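Local atomic coordinates of SNF1-like protein kinase ssp2 (Schizosaccharomyces pombe, PDB entry 2QRD), a protein that probably phosphorylates protein substrates as the catalytic subunit of the fission-yeast AMP-activated kinase, here represented by its C-terminal region in complex with partner subunits. Residues 57-63 with 75-81; 71-75 with 100-104; 94-99 with 119-123. All coordinates share one frame; numbering follows the deposited sequence.

Overall arrangement
All three contacts involve one antiparallel sheet. Contact 1 pairs strand 57-63 with strand 74-84 near the middle of the chain. Contact 2 pairs that second strand with strand 89-101, but at a distal end some 15 Å, centre to centre, from contact 1. Contact 3 stays on strand 89-101 and joins it to the loop that leads into helix 123-136. Contact 3 is buried and contact 2 superficial, while contact 1 has one buried and one partly exposed face. Their chemistry follows: a full ladder with a largely apolar and a polar face in contact 1, a few backbone bonds beside a carboxylate in contact 2, and aromatic packing around a shared hydroxyl in contact 3.

Contact 1 (57-63 with 75-81); sequences TIKSRWE and YAYIELQ
S60 and I78 are joined by three hydrogen bonds where strands 57-63 and 75-81 run antiparallel. I78 N donates to S60 O, and the carbonyl oxygen of I78 takes two bonds in return: S60 N donates at 2.8 Å and S60 OG at 2.7 Å, coming from opposite faces of the carbonyl plane. With chi1 at 64°, OG sits between its own backbone N and carbonyl carbon, which lets it reach I78 O while also accepting from W62 NE1 at 2.9 Å along its own strand. A buried hydroxyl is thus used as both donor and acceptor. I78 CD1 lies over the indole face, 3.7 Å from the centroid of the five-membered ring. L80 CD2 reaches back between I58 and S60 on this same face, which helices 23-37 and 123-136 cover. With the indole and its N-H gone, as in an alanine here, S60 OG would probably be freer to turn, and a gap is likely to open between I78 and the two helices.

The other face, of T57, K59, R61, E63, Y75, Y77, E79 and Q81, is partly exposed, and its salt bridge is looser. R61 lays its chain across Y75, with CZ of its guanidinium 4.8 Å from the ring centroid in a cation-pi contact, the two planes 37° apart; R61 CD also meets Y77 CE1 at 3.5 Å. Y7 of the neighbouring SPCC1919.03c protein packs on both R61 and Y77. K59 NZ and E79 OE1 form only a long salt bridge of 3.9 Å; the stronger partner of that oxygen is K95, on the neighbouring strand 89-101. T57 OG1 donates to Q81 OE1 at 2.6 Å, and a water joins the same hydroxyl to Q81 NE2. The regular ladder, with both helices packed on the W62 face, is consistent with the KA1-like fold.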
loop_
_atom_site.group_PDB
_atom_site.type_symbol
_atom_site.label_atom_id
_atom_site.label_comp_id
_atom_site.label_asym_id
_atom_site.label_seq_id
_atom_site.Cartn_x
_atom_site.Cartn_y
_atom_site.Cartn_z
ATOM N N THR A 57 -6.423 -18.696 28.046
ATOM C CA THR A 57 -7.364 -18.018 27.150
ATOM C C THR A 57 -7.907 -16.783 27.893
ATOM O O THR A 57 -8.598 -16.909 28.932
ATOM C CB THR A 57 -8.535 -18.964 26.787
ATOM O OG1 THR A 57 -8.008 -20.191 26.283
ATOM C CG2 THR A 57 -9.465 -18.352 25.745
ATOM N N ILE A 58 -7.549 -15.603 27.382
ATOM C CA ILE A 58 -7.979 -14.321 27.954
ATOM C C ILE A 58 -8.885 -13.620 26.922
ATOM O O ILE A 58 -8.484 -13.458 25.756
ATOM C CB ILE A 58 -6.763 -13.380 28.279
ATOM C CG1 ILE A 58 -5.784 -14.062 29.249
ATOM C CG2 ILE A 58 -7.230 -11.991 28.772
ATOM C CD1 ILE A 58 -4.335 -13.467 29.247
ATOM N N LYS A 59 -10.082 -13.200 27.353
ATOM C CA LYS A 59 -10.893 -12.311 26.524
ATOM C C LYS A 59 -10.742 -10.870 27.005
ATOM O O LYS A 59 -10.875 -10.581 28.184
ATOM C CB LYS A 59 -12.360 -12.761 26.445
ATOM C CG LYS A 59 -12.532 -14.114 25.755
ATOM C CD LYS A 59 -13.843 -14.247 25.065
ATOM C CE LYS A 59 -14.126 -15.728 24.727
ATOM N NZ LYS A 59 -15.044 -15.916 23.534
ATOM N N SER A 60 -10.448 -9.966 26.094
ATOM C CA SER A 60 -10.194 -8.595 26.506
ATOM C C SER A 60 -11.137 -7.638 25.779
ATOM O O SER A 60 -11.542 -7.880 24.630
ATOM C CB SER A 60 -8.723 -8.205 26.276
ATOM O OG SER A 60 -8.416 -8.225 24.893
ATOM N N ARG A 61 -11.516 -6.580 26.473
ATOM C CA ARG A 61 -12.289 -5.506 25.876
ATOM C C ARG A 61 -11.486 -4.206 25.950
ATOM O O ARG A 61 -10.902 -3.882 26.991
ATOM C CB ARG A 61 -13.637 -5.365 26.578
ATOM C CG ARG A 61 -14.626 -4.571 25.788
ATOM C CD ARG A 61 -15.914 -4.439 26.547
ATOM N NE ARG A 61 -15.668 -3.890 27.873
ATOM C CZ ARG A 61 -16.518 -3.975 28.881
ATOM N NH1 ARG A 61 -17.680 -4.585 28.691
ATOM N NH2 ARG A 61 -16.201 -3.454 30.072
ATOM N N TRP A 62 -11.472 -3.480 24.840
ATOM C CA TRP A 62 -10.686 -2.252 24.683
ATOM C C TRP A 62 -11.611 -1.134 24.211
ATOM O O TRP A 62 -12.369 -1.302 23.223
ATOM C CB TRP A 62 -9.619 -2.434 23.598
ATOM C CG TRP A 62 -8.595 -3.544 23.788
ATOM C CD1 TRP A 62 -8.812 -4.912 23.809
ATOM C CD2 TRP A 62 -7.186 -3.370 23.916
ATOM N NE1 TRP A 62 -7.617 -5.585 23.982
ATOM C CE2 TRP A 62 -6.605 -4.665 24.036
ATOM C CE3 TRP A 62 -6.354 -2.242 23.956
ATOM C CZ2 TRP A 62 -5.233 -4.859 24.194
ATOM C CZ3 TRP A 62 -4.975 -2.434 24.101
ATOM C CH2 TRP A 62 -4.431 -3.734 24.233
ATOM N N GLU A 63 -11.559 0.004 24.903
ATOM C CA GLU A 63 -12.246 1.201 24.423
ATOM C C GLU A 63 -11.496 1.683 23.175
ATOM O O GLU A 63 -10.273 1.614 23.127
ATOM C CB GLU A 63 -12.389 2.286 25.526
ATOM C CG GLU A 63 -13.344 1.874 26.691
ATOM C CD GLU A 63 -14.275 3.005 27.266
ATOM O OE1 GLU A 63 -13.826 3.842 28.104
ATOM O OE2 GLU A 63 -15.500 3.012 26.931
ATOM N N TYR A 75 -16.334 -0.479 21.285
ATOM C CA TYR A 75 -15.433 -1.387 21.941
ATOM C C TYR A 75 -14.897 -2.373 20.936
ATOM O O TYR A 75 -15.566 -2.701 19.967
ATOM C CB TYR A 75 -16.190 -2.171 23.024
ATOM C CG TYR A 75 -16.609 -1.392 24.258
ATOM C CD1 TYR A 75 -17.936 -1.006 24.439
ATOM C CD2 TYR A 75 -15.692 -1.069 25.262
ATOM C CE1 TYR A 75 -18.347 -0.303 25.569
ATOM C CE2 TYR A 75 -16.095 -0.371 26.406
ATOM C CZ TYR A 75 -17.418 0.007 26.546
ATOM O OH TYR A 75 -17.838 0.685 27.669
ATOM N N ALA A 76 -13.688 -2.855 21.200
ATOM C CA ALA A 76 -13.012 -3.826 20.383
ATOM C C ALA A 76 -12.762 -5.042 21.267
ATOM O O ALA A 76 -12.293 -4.907 22.383
ATOM C CB ALA A 76 -11.727 -3.250 19.894
ATOM N N TYR A 77 -13.099 -6.226 20.765
ATOM C CA TYR A 77 -12.909 -7.478 21.501
ATOM C C TYR A 77 -11.753 -8.329 20.932
ATOM O O TYR A 77 -11.731 -8.704 19.751
ATOM C CB TYR A 77 -14.216 -8.237 21.526
ATOM C CG TYR A 77 -15.338 -7.420 22.124
ATOM C CD1 TYR A 77 -15.666 -7.559 23.460
ATOM C CD2 TYR A 77 -16.091 -6.501 21.341
ATOM C CE1 TYR A 77 -16.697 -6.813 24.029
ATOM C CE2 TYR A 77 -17.128 -5.744 21.908
ATOM C CZ TYR A 77 -17.414 -5.909 23.265
ATOM O OH TYR A 77 -18.434 -5.221 23.892
ATOM N N ILE A 78 -10.782 -8.599 21.791
ATOM C CA ILE A 78 -9.552 -9.268 21.398
ATOM C C ILE A 78 -9.368 -10.480 22.347
ATOM O O ILE A 78 -9.380 -10.344 23.577
ATOM C CB ILE A 78 -8.337 -8.264 21.441
ATOM C CG1 ILE A 78 -8.539 -7.105 20.451
ATOM C CG2 ILE A 78 -6.981 -8.967 21.188
ATOM C CD1 ILE A 78 -7.535 -5.944 20.552
ATOM N N GLU A 79 -9.238 -11.664 21.781
ATOM C CA GLU A 79 -8.956 -12.851 22.586
ATOM C C GLU A 79 -7.495 -13.278 22.444
ATOM O O GLU A 79 -6.959 -13.370 21.340
ATOM C CB GLU A 79 -9.881 -13.973 22.170
ATOM C CG GLU A 79 -9.662 -15.263 22.910
ATOM C CD GLU A 79 -10.465 -16.413 22.315
ATOM O OE1 GLU A 79 -11.557 -16.149 21.739
ATOM O OE2 GLU A 79 -9.999 -17.579 22.423
ATOM N N LEU A 80 -6.847 -13.523 23.577
ATOM C CA LEU A 80 -5.443 -13.928 23.596
ATOM C C LEU A 80 -5.364 -15.387 23.936
ATOM O O LEU A 80 -6.138 -15.868 24.731
ATOM C CB LEU A 80 -4.644 -13.148 24.625
ATOM C CG LEU A 80 -4.623 -11.612 24.690
ATOM C CD1 LEU A 80 -4.046 -11.000 23.450
ATOM C CD2 LEU A 80 -5.959 -10.999 25.039
ATOM N N GLN A 81 -4.428 -16.088 23.320
ATOM C CA GLN A 81 -4.247 -17.507 23.587
ATOM C C GLN A 81 -2.763 -17.859 23.643
ATOM O O GLN A 81 -2.054 -17.696 22.661
ATOM C CB GLN A 81 -4.946 -18.339 22.513
ATOM C CG GLN A 81 -4.827 -19.851 22.687
ATOM C CD GLN A 81 -5.503 -20.356 23.934
ATOM O OE1 GLN A 81 -6.723 -20.352 24.039
ATOM N NE2 GLN A 81 -4.706 -20.813 24.887
HETATM O O HOH W 1 -6.041 -22.038 27.260
#

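Contact 2 (71-75 with 100-104); sequences GKNTY and KDIYS
N73 and I102 begin the backbone bonding: I102 N donates to N73 O at 2.9 Å. Further along, Y75 and K100 form a hydrogen-bonded antiparallel pair, exchanging bonds in both directions. K100 N reaches Y75 O in the carbonyl plane, whereas Y75 N stands above the plane of the K100 carbonyl, with an N-H...O angle of 135°. Between the N73-I102 bond and the Y75-K100 pair, T74 and D101 form a non-hydrogen-bonded pair whose CA atoms lie just 3.9 Å apart, and T74 CA comes 3.3 Å from K100 O in a CA-H...O contact.

This is the open end of the hairpin made by strands 74-84 and 89-101, where strand 74-84 enters the sheet and strand 89-101 leaves it. D101 marks the exit with an Asx turn: its OD2 accepts from Y103 N at 2.8 Å, the donor standing above the carboxylate plane.

Charge plays a lesser part. K72 NZ stays 4.1 Å from D101 OD1, too far for a salt bridge, and makes a weak hydrogen bond to the backbone of another protein chain. The nearest lysine atom is K72 CE, 3.4 Å from D101 OD1; the side chains cross at about a right angle. D101 CG stands anti to its backbone N (chi1 -177°), which brings OD1 within 3.6 Å of T74 CB.

In apolar packing, N73 CB rests on I102 CB at 3.9 Å.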
loop_
_atom_site.group_PDB
_atom_site.type_symbol
_atom_site.label_atom_id
_atom_site.label_comp_id
_atom_site.label_asym_id
_atom_site.label_seq_id
_atom_site.Cartn_x
_atom_site.Cartn_y
_atom_site.Cartn_z
ATOM N N GLY A 71 -16.986 10.873 22.301
ATOM C CA GLY A 71 -18.061 10.538 23.234
ATOM C C GLY A 71 -18.635 9.120 23.212
ATOM O O GLY A 71 -19.505 8.806 24.025
ATOM N N LYS A 72 -18.138 8.261 22.311
ATOM C CA LYS A 72 -18.759 6.944 22.047
ATOM C C LYS A 72 -18.287 5.771 22.921
ATOM O O LYS A 72 -17.087 5.648 23.247
ATOM C CB LYS A 72 -18.611 6.561 20.577
ATOM C CG LYS A 72 -19.365 7.443 19.576
ATOM C CD LYS A 72 -19.054 6.958 18.156
ATOM C CE LYS A 72 -19.445 5.444 17.965
ATOM N NZ LYS A 72 -18.623 4.612 16.994
ATOM N N ASN A 73 -19.255 4.921 23.289
ATOM C CA ASN A 73 -19.003 3.652 23.984
ATOM C C ASN A 73 -18.974 2.504 22.970
ATOM O O ASN A 73 -19.871 1.635 22.906
ATOM C CB ASN A 73 -20.031 3.380 25.101
ATOM C CG ASN A 73 -19.634 3.986 26.466
ATOM O OD1 ASN A 73 -20.485 4.539 27.186
ATOM N ND2 ASN A 73 -18.362 3.844 26.840
ATOM N N THR A 74 -17.925 2.530 22.164
ATOM C CA THR A 74 -17.664 1.494 21.190
ATOM C C THR A 74 -16.357 0.821 21.543
ATOM O O THR A 74 -15.430 1.445 22.062
ATOM C CB THR A 74 -17.708 2.032 19.763
ATOM O OG1 THR A 74 -16.955 1.180 18.890
ATOM C CG2 THR A 74 -17.150 3.379 19.728
ATOM N N TYR A 75 -16.334 -0.479 21.285
ATOM C CA TYR A 75 -15.433 -1.387 21.941
ATOM C C TYR A 75 -14.897 -2.373 20.936
ATOM O O TYR A 75 -15.566 -2.701 19.967
ATOM C CB TYR A 75 -16.190 -2.171 23.024
ATOM C CG TYR A 75 -16.609 -1.392 24.258
ATOM C CD1 TYR A 75 -17.936 -1.006 24.439
ATOM C CD2 TYR A 75 -15.692 -1.069 25.262
ATOM C CE1 TYR A 75 -18.347 -0.303 25.569
ATOM C CE2 TYR A 75 -16.095 -0.371 26.406
ATOM C CZ TYR A 75 -17.418 0.007 26.546
ATOM O OH TYR A 75 -17.838 0.685 27.669
ATOM N N LYS A 100 -18.091 -3.304 18.612
ATOM C CA LYS A 100 -19.490 -3.149 19.000
ATOM C C LYS A 100 -19.665 -1.816 19.705
ATOM O O LYS A 100 -18.954 -1.518 20.651
ATOM C CB LYS A 100 -19.911 -4.308 19.913
ATOM C CG LYS A 100 -21.371 -4.663 19.853
ATOM C CD LYS A 100 -21.847 -5.506 21.076
ATOM C CE LYS A 100 -21.968 -4.693 22.417
ATOM N NZ LYS A 100 -23.303 -4.908 23.093
ATOM N N ASP A 101 -20.579 -1.004 19.201
ATOM C CA ASP A 101 -21.049 0.173 19.912
ATOM C C ASP A 101 -22.202 -0.224 20.841
ATOM O O ASP A 101 -22.950 -1.139 20.533
ATOM C CB ASP A 101 -21.522 1.247 18.924
ATOM C CG ASP A 101 -21.956 2.533 19.617
ATOM O OD1 ASP A 101 -21.090 3.306 20.060
ATOM O OD2 ASP A 101 -23.171 2.771 19.740
ATOM N N ILE A 102 -22.321 0.469 21.977
ATOM C CA ILE A 102 -23.425 0.327 22.944
ATOM C C ILE A 102 -24.805 0.367 22.261
ATOM O O ILE A 102 -25.758 -0.289 22.708
ATOM C CB ILE A 102 -23.300 1.429 24.062
ATOM C CG1 ILE A 102 -24.098 1.074 25.312
ATOM C CG2 ILE A 102 -23.721 2.830 23.574
ATOM C CD1 ILE A 102 -24.210 2.221 26.318
ATOM N N TYR A 103 -24.883 1.135 21.166
ATOM C CA TYR A 103 -26.093 1.321 20.340
ATOM C C TYR A 103 -26.064 0.454 19.068
ATOM O O TYR A 103 -25.039 0.364 18.399
ATOM C CB TYR A 103 -26.215 2.788 19.917
ATOM C CG TYR A 103 -26.545 3.788 21.008
ATOM C CD1 TYR A 103 -26.471 5.161 20.748
ATOM C CD2 TYR A 103 -26.942 3.380 22.285
ATOM C CE1 TYR A 103 -26.782 6.110 21.724
ATOM C CE2 TYR A 103 -27.270 4.330 23.280
ATOM C CZ TYR A 103 -27.180 5.693 22.985
ATOM O OH TYR A 103 -27.475 6.630 23.939
ATOM N N SER A 104 -27.184 -0.190 18.734
ATOM C CA SER A 104 -27.256 -0.985 17.493
ATOM C C SER A 104 -27.989 -0.223 16.380
ATOM O O SER A 104 -27.398 0.078 15.337
ATOM C CB SER A 104 -27.913 -2.348 17.737
ATOM O OG SER A 104 -29.325 -2.260 17.613
#

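Contact 3 (94-99 with 119-123); sequences VKSNGY and SSFPF
Y99 OH is gripped from two sides: it donates to S119 O at 2.8 Å and accepts from F123 N at 3.2 Å. The second bond satisfies a backbone N-H at the start of helix 123-136, and through it the tyrosine ties strand 89-101 of the KA1-like sheet to the loop that leads into this last helix. S119 O lies in the ring plane of Y99, while seen from the carbonyl the hydroxyl stands above its plane.

P122 closes over the tyrosine. Its CD sits on one face of the ring, offset toward the rim, 3.8 Å from the centroid in a CH-pi contact. The peptide bond before P122 is cis, which turns the chain sharply just ahead of F123. Just before it, S119 OG accepts from F121 N in an ST turn.

A second ST turn lies across from it, on the strand, where S96 OG accepts from G98 N at 3.2 Å. The same hydroxyl is 2.8 Å from a water, which passes a hydrogen bond on to S119 O, so that carbonyl has two donors, the tyrosine and the water.

The F123 ring is laid along the strand. A chi1 of 165° swings it away from its own backbone N and onto S96, whose CB rests over one face 3.7 Å from the centroid. N62 of the neighbouring SPCC1919.03c protein packs on both S96 and F123, while on the far side of the loop F121 meets an aromatic side chain of another protein chain. Farther up the strand V94 CG1 touches F123 CE1, and V94 O lies in the ring plane of F123, 3.8 Å from CZ at its edge.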
loop_
_atom_site.group_PDB
_atom_site.type_symbol
_atom_site.label_atom_id
_atom_site.label_comp_id
_atom_site.label_asym_id
_atom_site.label_seq_id
_atom_site.Cartn_x
_atom_site.Cartn_y
_atom_site.Cartn_z
ATOM N N VAL A 94 -3.285 -13.766 19.074
ATOM C CA VAL A 94 -4.089 -12.569 19.340
ATOM C C VAL A 94 -5.035 -12.418 18.152
ATOM O O VAL A 94 -4.582 -12.276 16.992
ATOM C CB VAL A 94 -3.224 -11.264 19.463
ATOM C CG1 VAL A 94 -4.122 -10.037 19.672
ATOM C CG2 VAL A 94 -2.168 -11.362 20.586
ATOM N N LYS A 95 -6.337 -12.468 18.434
ATOM C CA LYS A 95 -7.336 -12.453 17.390
ATOM C C LYS A 95 -8.495 -11.488 17.618
ATOM O O LYS A 95 -8.937 -11.245 18.745
ATOM C CB LYS A 95 -7.890 -13.859 17.159
ATOM C CG LYS A 95 -8.866 -14.328 18.208
ATOM C CD LYS A 95 -9.777 -15.414 17.689
ATOM C CE LYS A 95 -10.062 -16.391 18.837
ATOM N NZ LYS A 95 -11.436 -16.952 18.845
ATOM N N SER A 96 -9.003 -10.953 16.516
ATOM C CA SER A 96 -10.115 -10.028 16.610
ATOM C C SER A 96 -11.430 -10.786 16.742
ATOM O O SER A 96 -11.715 -11.696 15.951
ATOM C CB SER A 96 -10.136 -9.085 15.412
ATOM O OG SER A 96 -11.192 -8.148 15.556
ATOM N N ASN A 97 -12.219 -10.410 17.758
ATOM C CA ASN A 97 -13.616 -10.833 17.863
ATOM C C ASN A 97 -14.605 -9.730 17.484
ATOM O O ASN A 97 -15.800 -9.840 17.739
ATOM C CB ASN A 97 -13.910 -11.420 19.258
ATOM C CG ASN A 97 -13.390 -12.860 19.418
ATOM O OD1 ASN A 97 -12.868 -13.249 20.461
ATOM N ND2 ASN A 97 -13.550 -13.649 18.374
ATOM N N GLY A 98 -14.117 -8.656 16.873
ATOM C CA GLY A 98 -15.029 -7.609 16.407
ATOM C C GLY A 98 -15.126 -6.307 17.203
ATOM O O GLY A 98 -14.433 -6.109 18.217
ATOM N N TYR A 99 -16.004 -5.427 16.716
ATOM C CA TYR A 99 -16.257 -4.116 17.295
ATOM C C TYR A 99 -17.735 -3.957 17.504
ATOM O O TYR A 99 -18.546 -4.391 16.673
ATOM C CB TYR A 99 -15.770 -2.995 16.376
ATOM C CG TYR A 99 -14.449 -3.298 15.685
ATOM C CD1 TYR A 99 -13.245 -3.310 16.398
ATOM C CD2 TYR A 99 -14.414 -3.564 14.314
ATOM C CE1 TYR A 99 -12.043 -3.621 15.747
ATOM C CE2 TYR A 99 -13.242 -3.858 13.666
ATOM C CZ TYR A 99 -12.064 -3.890 14.380
ATOM O OH TYR A 99 -10.925 -4.176 13.707
ATOM N N SER A 119 -13.312 -5.026 9.093
ATOM C CA SER A 119 -11.987 -4.387 9.031
ATOM C C SER A 119 -10.950 -4.857 10.043
ATOM O O SER A 119 -11.309 -5.214 11.157
ATOM C CB SER A 119 -12.146 -2.891 9.152
ATOM O OG SER A 119 -10.904 -2.252 9.031
ATOM N N SER A 120 -9.666 -4.844 9.650
ATOM C CA SER A 120 -8.527 -5.167 10.541
ATOM C C SER A 120 -8.146 -3.997 11.438
ATOM O O SER A 120 -7.273 -4.111 12.305
ATOM C CB SER A 120 -7.271 -5.540 9.723
ATOM O OG SER A 120 -7.457 -6.710 8.944
ATOM N N PHE A 121 -8.757 -2.855 11.186
ATOM C CA PHE A 121 -8.587 -1.663 12.008
ATOM C C PHE A 121 -9.896 -1.309 12.723
ATOM O O PHE A 121 -10.953 -1.379 12.115
ATOM C CB PHE A 121 -8.109 -0.514 11.125
ATOM C CG PHE A 121 -6.727 -0.716 10.622
ATOM C CD1 PHE A 121 -6.495 -1.320 9.395
ATOM C CD2 PHE A 121 -5.631 -0.338 11.397
ATOM C CE1 PHE A 121 -5.177 -1.507 8.934
ATOM C CE2 PHE A 121 -4.342 -0.530 10.952
ATOM C CZ PHE A 121 -4.115 -1.111 9.718
ATOM N N PRO A 122 -9.834 -0.871 13.994
ATOM C CA PRO A 122 -8.681 -0.553 14.836
ATOM C C PRO A 122 -7.942 -1.729 15.468
ATOM O O PRO A 122 -6.999 -1.525 16.233
ATOM C CB PRO A 122 -9.302 0.335 15.908
ATOM C CG PRO A 122 -10.673 -0.143 16.020
ATOM C CD PRO A 122 -11.096 -0.494 14.653
ATOM N N PHE A 123 -8.356 -2.944 15.145
ATOM C CA PHE A 123 -7.766 -4.122 15.729
ATOM C C PHE A 123 -6.235 -4.075 15.729
ATOM O O PHE A 123 -5.630 -4.213 16.793
ATOM C CB PHE A 123 -8.259 -5.394 15.019
ATOM C CG PHE A 123 -7.428 -6.629 15.330
ATOM C CD1 PHE A 123 -7.333 -7.120 16.638
ATOM C CD2 PHE A 123 -6.737 -7.285 14.316
ATOM C CE1 PHE A 123 -6.583 -8.274 16.914
ATOM C CE2 PHE A 123 -5.977 -8.413 14.595
ATOM C CZ PHE A 123 -5.913 -8.901 15.891
HETATM O O HOH W 2 -11.922 -7.517 12.908
#